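Local structure of peptide methionine sulfoxide reductase MSRA (Corynebacterium diphtheriae, 4D7L) at residues R156-A170 / I192-A204. The protein reduces the S-epimer of methionine sulfoxide, free or in proteins, back to methionine and is recycled by thiol-disulfide exchange, probably repairing oxidatively damaged proteins. Residues are numbered along the deposited sequence; the frame is centred on the assembly and turned at random. Where two conformers were deposited one is given.
With PGE (triethylene glycol), chain L.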
loop_
_atom_site.group_PDB
_atom_site.type_symbol
_atom_site.label_atom_id
_atom_site.label_comp_id
_atom_site.label_asym_id
_atom_site.label_seq_id
_atom_site.Cartn_x
_atom_site.Cartn_y
_atom_site.Cartn_z
ATOM N N ARG A 156 -6.397 -1.026 -5.755
ATOM C CA ARG A 156 -6.081 0.110 -6.634
ATOM C C ARG A 156 -4.737 0.764 -6.287
ATOM O O ARG A 156 -4.257 0.689 -5.158
ATOM C CB ARG A 156 -7.200 1.167 -6.592
ATOM C CG ARG A 156 -7.347 1.964 -5.265
ATOM C CD ARG A 156 -8.647 2.798 -5.340
ATOM N NE ARG A 156 -8.847 3.709 -4.211
ATOM C CZ ARG A 156 -9.441 3.371 -3.064
ATOM N NH1 ARG A 156 -9.833 2.117 -2.867
ATOM N NH2 ARG A 156 -9.613 4.278 -2.097
ATOM N N SER A 157 -4.148 1.431 -7.276
ATOM C CA SER A 157 -2.848 2.088 -7.119
ATOM C C SER A 157 -2.985 3.368 -6.299
ATOM O O SER A 157 -3.935 4.131 -6.520
ATOM C CB SER A 157 -2.282 2.409 -8.509
ATOM O OG SER A 157 -1.008 3.020 -8.420
ATOM N N ALA A 158 -2.080 3.602 -5.345
ATOM C CA ALA A 158 -2.169 4.815 -4.524
ATOM C C ALA A 158 -0.827 5.238 -3.940
ATOM O O ALA A 158 0.065 4.408 -3.701
ATOM C CB ALA A 158 -3.204 4.637 -3.379
ATOM N N ILE A 159 -0.694 6.544 -3.732
ATOM C CA ILE A 159 0.379 7.109 -2.920
ATOM C C ILE A 159 -0.256 8.114 -1.965
ATOM O O ILE A 159 -0.821 9.123 -2.406
ATOM C CB ILE A 159 1.456 7.819 -3.758
ATOM C CG1 ILE A 159 2.097 6.851 -4.759
ATOM C CG2 ILE A 159 2.548 8.408 -2.833
ATOM C CD1 ILE A 159 2.967 7.547 -5.807
ATOM N N TYR A 160 -0.187 7.849 -0.661
ATOM C CA TYR A 160 -0.662 8.844 0.312
ATOM C C TYR A 160 0.531 9.417 1.059
ATOM O O TYR A 160 1.407 8.680 1.485
ATOM C CB TYR A 160 -1.668 8.234 1.300
ATOM C CG TYR A 160 -2.836 7.521 0.615
ATOM C CD1 TYR A 160 -3.542 8.133 -0.421
ATOM C CD2 TYR A 160 -3.214 6.236 1.003
ATOM C CE1 TYR A 160 -4.616 7.475 -1.067
ATOM C CE2 TYR A 160 -4.274 5.573 0.372
ATOM C CZ TYR A 160 -4.957 6.198 -0.653
ATOM O OH TYR A 160 -5.977 5.545 -1.266
ATOM N N THR A 161 0.572 10.734 1.211
ATOM C CA THR A 161 1.744 11.369 1.798
ATOM C C THR A 161 1.516 11.852 3.239
ATOM O O THR A 161 0.382 11.976 3.710
ATOM C CB THR A 161 2.207 12.540 0.925
ATOM O OG1 THR A 161 1.139 13.486 0.789
ATOM C CG2 THR A 161 2.613 12.038 -0.456
ATOM N N ALA A 162 2.609 12.083 3.956
ATOM C CA ALA A 162 2.524 12.432 5.368
ATOM C C ALA A 162 3.584 13.459 5.753
ATOM O O ALA A 162 4.509 13.744 4.987
ATOM C CB ALA A 162 2.673 11.174 6.234
ATOM N N GLY A 163 3.468 13.991 6.960
ATOM C CA GLY A 163 4.467 14.921 7.462
ATOM C C GLY A 163 4.132 16.369 7.182
ATOM O O GLY A 163 3.091 16.678 6.601
ATOM N N PRO A 164 5.007 17.275 7.621
ATOM C CA PRO A 164 4.740 18.715 7.531
ATOM C C PRO A 164 4.669 19.235 6.094
ATOM O O PRO A 164 4.086 20.291 5.851
ATOM C CB PRO A 164 5.924 19.347 8.269
ATOM C CG PRO A 164 6.969 18.278 8.361
ATOM C CD PRO A 164 6.247 16.962 8.350
ATOM N N ASN A 165 5.274 18.512 5.159
ATOM C CA ASN A 165 5.230 18.907 3.761
ATOM C C ASN A 165 4.362 17.972 2.924
ATOM O O ASN A 165 4.613 17.812 1.734
ATOM C CB ASN A 165 6.644 18.982 3.182
ATOM C CG ASN A 165 7.466 20.070 3.832
ATOM O OD1 ASN A 165 8.192 19.822 4.785
ATOM N ND2 ASN A 165 7.337 21.286 3.330
ATOM N N ALA A 166 3.344 17.363 3.545
ATOM C CA ALA A 166 2.551 16.316 2.869
ATOM C C ALA A 166 1.939 16.767 1.535
ATOM O O ALA A 166 1.941 16.006 0.564
ATOM C CB ALA A 166 1.432 15.804 3.801
ATOM N N GLU A 167 1.415 17.988 1.462
ATOM C CA GLU A 167 0.817 18.426 0.201
ATOM C C GLU A 167 1.886 18.701 -0.858
ATOM O O GLU A 167 1.679 18.411 -2.035
ATOM C CB GLU A 167 -0.070 19.663 0.404
ATOM C CG GLU A 167 -0.643 20.244 -0.900
ATOM C CD GLU A 167 -1.299 19.192 -1.805
ATOM O OE1 GLU A 167 -2.047 18.325 -1.297
ATOM O OE2 GLU A 167 -1.057 19.231 -3.032
ATOM N N GLN A 168 3.031 19.245 -0.449
ATOM C CA GLN A 168 4.135 19.420 -1.381
ATOM C C GLN A 168 4.656 18.067 -1.877
ATOM O O GLN A 168 4.982 17.914 -3.067
ATOM C CB GLN A 168 5.289 20.206 -0.738
ATOM C CG GLN A 168 4.972 21.663 -0.439
ATOM C CD GLN A 168 4.020 21.856 0.752
ATOM O OE1 GLN A 168 3.738 20.920 1.512
ATOM N NE2 GLN A 168 3.514 23.080 0.908
ATOM N N GLN A 169 4.747 17.089 -0.972
ATOM C CA GLN A 169 5.175 15.752 -1.375
ATOM C C GLN A 169 4.145 15.120 -2.327
ATOM O O GLN A 169 4.512 14.430 -3.283
ATOM C CB GLN A 169 5.389 14.870 -0.146
ATOM C CG GLN A 169 6.484 15.384 0.793
ATOM C CD GLN A 169 7.888 15.056 0.332
ATOM O OE1 GLN A 169 8.384 15.610 -0.649
ATOM N NE2 GLN A 169 8.543 14.146 1.051
ATOM N N ALA A 170 2.855 15.347 -2.082
ATOM C CA ALA A 170 1.836 14.834 -3.007
ATOM C C ALA A 170 2.035 15.446 -4.400
ATOM O O ALA A 170 1.997 14.757 -5.423
ATOM C CB ALA A 170 0.441 15.128 -2.493
ATOM N N ILE A 192 -2.973 6.766 -16.407
ATOM C CA ILE A 192 -2.546 6.340 -15.079
ATOM C C ILE A 192 -3.715 6.486 -14.107
ATOM O O ILE A 192 -4.364 7.522 -14.106
ATOM C CB ILE A 192 -1.353 7.165 -14.570
ATOM C CG1 ILE A 192 -0.109 6.859 -15.409
ATOM C CG2 ILE A 192 -1.080 6.850 -13.100
ATOM C CD1 ILE A 192 1.053 7.811 -15.167
ATOM N N THR A 193 -3.980 5.475 -13.287
ATOM C CA THR A 193 -5.127 5.536 -12.373
ATOM C C THR A 193 -4.717 5.739 -10.901
ATOM O O THR A 193 -5.572 5.822 -10.017
ATOM C CB THR A 193 -5.972 4.244 -12.474
ATOM O OG1 THR A 193 -5.154 3.118 -12.142
ATOM C CG2 THR A 193 -6.506 4.069 -13.888
ATOM N N THR A 194 -3.413 5.798 -10.636
ATOM C CA THR A 194 -2.898 6.032 -9.268
ATOM C C THR A 194 -3.569 7.227 -8.579
ATOM O O THR A 194 -3.646 8.303 -9.130
ATOM C CB THR A 194 -1.365 6.301 -9.297
ATOM O OG1 THR A 194 -0.717 5.267 -10.043
ATOM C CG2 THR A 194 -0.760 6.370 -7.865
ATOM N N GLU A 195 -4.053 7.003 -7.370
ATOM C CA GLU A 195 -4.676 8.020 -6.523
ATOM C C GLU A 195 -3.600 8.661 -5.627
ATOM O O GLU A 195 -2.912 7.940 -4.900
ATOM C CB GLU A 195 -5.757 7.297 -5.720
ATOM C CG GLU A 195 -6.571 8.007 -4.720
ATOM C CD GLU A 195 -7.584 7.018 -4.171
ATOM O OE1 GLU A 195 -8.371 6.458 -4.982
ATOM O OE2 GLU A 195 -7.525 6.719 -2.963
ATOM N N ILE A 196 -3.400 9.983 -5.703
ATOM C CA ILE A 196 -2.319 10.613 -4.957
ATOM C C ILE A 196 -2.844 11.790 -4.133
ATOM O O ILE A 196 -3.423 12.725 -4.690
ATOM C CB ILE A 196 -1.192 11.136 -5.892
ATOM C CG1 ILE A 196 -0.618 10.015 -6.767
ATOM C CG2 ILE A 196 -0.076 11.782 -5.072
ATOM C CD1 ILE A 196 0.330 10.559 -7.865
ATOM N N LEU A 197 -2.660 11.741 -2.817
ATOM C CA LEU A 197 -3.103 12.832 -1.929
ATOM C C LEU A 197 -2.525 12.637 -0.528
ATOM O O LEU A 197 -2.077 11.547 -0.191
ATOM C CB LEU A 197 -4.642 12.908 -1.875
ATOM C CG LEU A 197 -5.414 11.717 -1.302
ATOM C CD1 LEU A 197 -6.828 12.135 -0.901
ATOM C CD2 LEU A 197 -5.495 10.566 -2.312
ATOM N N PRO A 198 -2.528 13.691 0.293
ATOM C CA PRO A 198 -2.084 13.494 1.679
ATOM C C PRO A 198 -2.968 12.457 2.381
ATOM O O PRO A 198 -4.164 12.438 2.116
ATOM C CB PRO A 198 -2.255 14.876 2.304
ATOM C CG PRO A 198 -2.144 15.842 1.109
ATOM C CD PRO A 198 -2.752 15.115 -0.040
ATOM N N LEU A 199 -2.386 11.600 3.219
ATOM C CA LEU A 199 -3.165 10.654 4.019
ATOM C C LEU A 199 -4.269 11.375 4.785
ATOM O O LEU A 199 -5.399 10.914 4.838
ATOM C CB LEU A 199 -2.261 9.914 5.007
ATOM C CG LEU A 199 -2.959 8.929 5.955
ATOM C CD1 LEU A 199 -3.505 7.765 5.121
ATOM C CD2 LEU A 199 -1.973 8.430 7.002
ATOM N N ALA A 200 -3.934 12.530 5.342
ATOM C CA ALA A 200 -4.895 13.291 6.147
ATOM C C ALA A 200 -6.078 13.784 5.327
ATOM O O ALA A 200 -7.109 14.170 5.890
ATOM C CB ALA A 200 -4.202 14.475 6.825
ATOM N N SER A 201 -5.926 13.808 4.004
ATOM C CA SER A 201 -6.994 14.275 3.114
ATOM C C SER A 201 -7.850 13.144 2.547
ATOM O O SER A 201 -8.799 13.403 1.798
ATOM C CB SER A 201 -6.401 15.108 1.981
ATOM O OG SER A 201 -5.857 16.311 2.519
ATOM N N THR A 202 -7.516 11.898 2.865
ATOM C CA THR A 202 -8.404 10.776 2.510
ATOM C C THR A 202 -9.652 10.835 3.383
ATOM O O THR A 202 -9.651 11.520 4.405
ATOM C CB THR A 202 -7.736 9.414 2.697
ATOM O OG1 THR A 202 -7.420 9.238 4.091
ATOM C CG2 THR A 202 -6.468 9.313 1.836
ATOM N N PRO A 203 -10.733 10.143 2.985
ATOM C CA PRO A 203 -11.966 10.305 3.781
ATOM C C PRO A 203 -11.802 9.949 5.269
ATOM O O PRO A 203 -12.241 10.730 6.116
ATOM C CB PRO A 203 -12.961 9.354 3.091
ATOM C CG PRO A 203 -12.489 9.357 1.629
ATOM C CD PRO A 203 -10.961 9.383 1.741
ATOM N N ALA A 204 -11.167 8.826 5.596
ATOM C CA ALA A 204 -10.971 8.502 6.999
ATOM C C ALA A 204 -9.866 9.351 7.580
ATOM O O ALA A 204 -9.845 9.588 8.776
ATOM C CB ALA A 204 -10.650 7.025 7.183
HETATM C C1 PGE L . -5.824 19.258 0.665
HETATM O O1 PGE L . -4.933 18.156 0.731
HETATM C C2 PGE L . -7.202 18.830 1.128
HETATM O O2 PGE L . -7.751 17.938 0.173
HETATM O O HOH W 1 -5.595 1.978 -9.672
HETATM O O HOH W 2 -6.239 4.260 -7.913
HETATM O O HOH W 3 -1.223 13.584 5.551
#
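Glu-195 is gripped by Tyr-160 of the neighbouring parallel strand and by Arg-156 just before it. Its chain runs out fully extended, with CG anti to the backbone N (chi1 178°), and so spans the distance to both donors. Arg-156 NE meets OE1 at 2.9 Å in a salt bridge lying near the guanidinium plane, and its NH2 also donates to the backbone O of Asn-112. The hydroxyl OH of Tyr-160 donates to OE2 at 2.6 Å from above the carboxylate plane. The tyrosine ring fits tightly: Leu-197 CD2 touches CE1 at its edge (3.4 Å), while Thr-202 CG2 makes a CH-pi contact over one face. Between the strands, backbone bonds such as Ile-159 N to Glu-195 O (2.9 Å) zip them together. Pro-198, lacking an N-H, suits an edge strand; small Ala-166 and Ala-170 let the helix approach its ring.

The margins are looser. Water bridges Ser-157 O to Thr-193 O at the partly exposed Thr-193 end, and exposed Ser-201 OG hydrogen-bonds a triethylene glycol, probably from the crystallisation liquor.

Strands 158-161 and 195-198, joined through helix 166-186, form a beta-alpha-beta unit: 195-198 ends the mixed sheet, 158-161 pairs antiparallel with 64-69, and the helix covers Ile-196 through Ala-173 and Val-177.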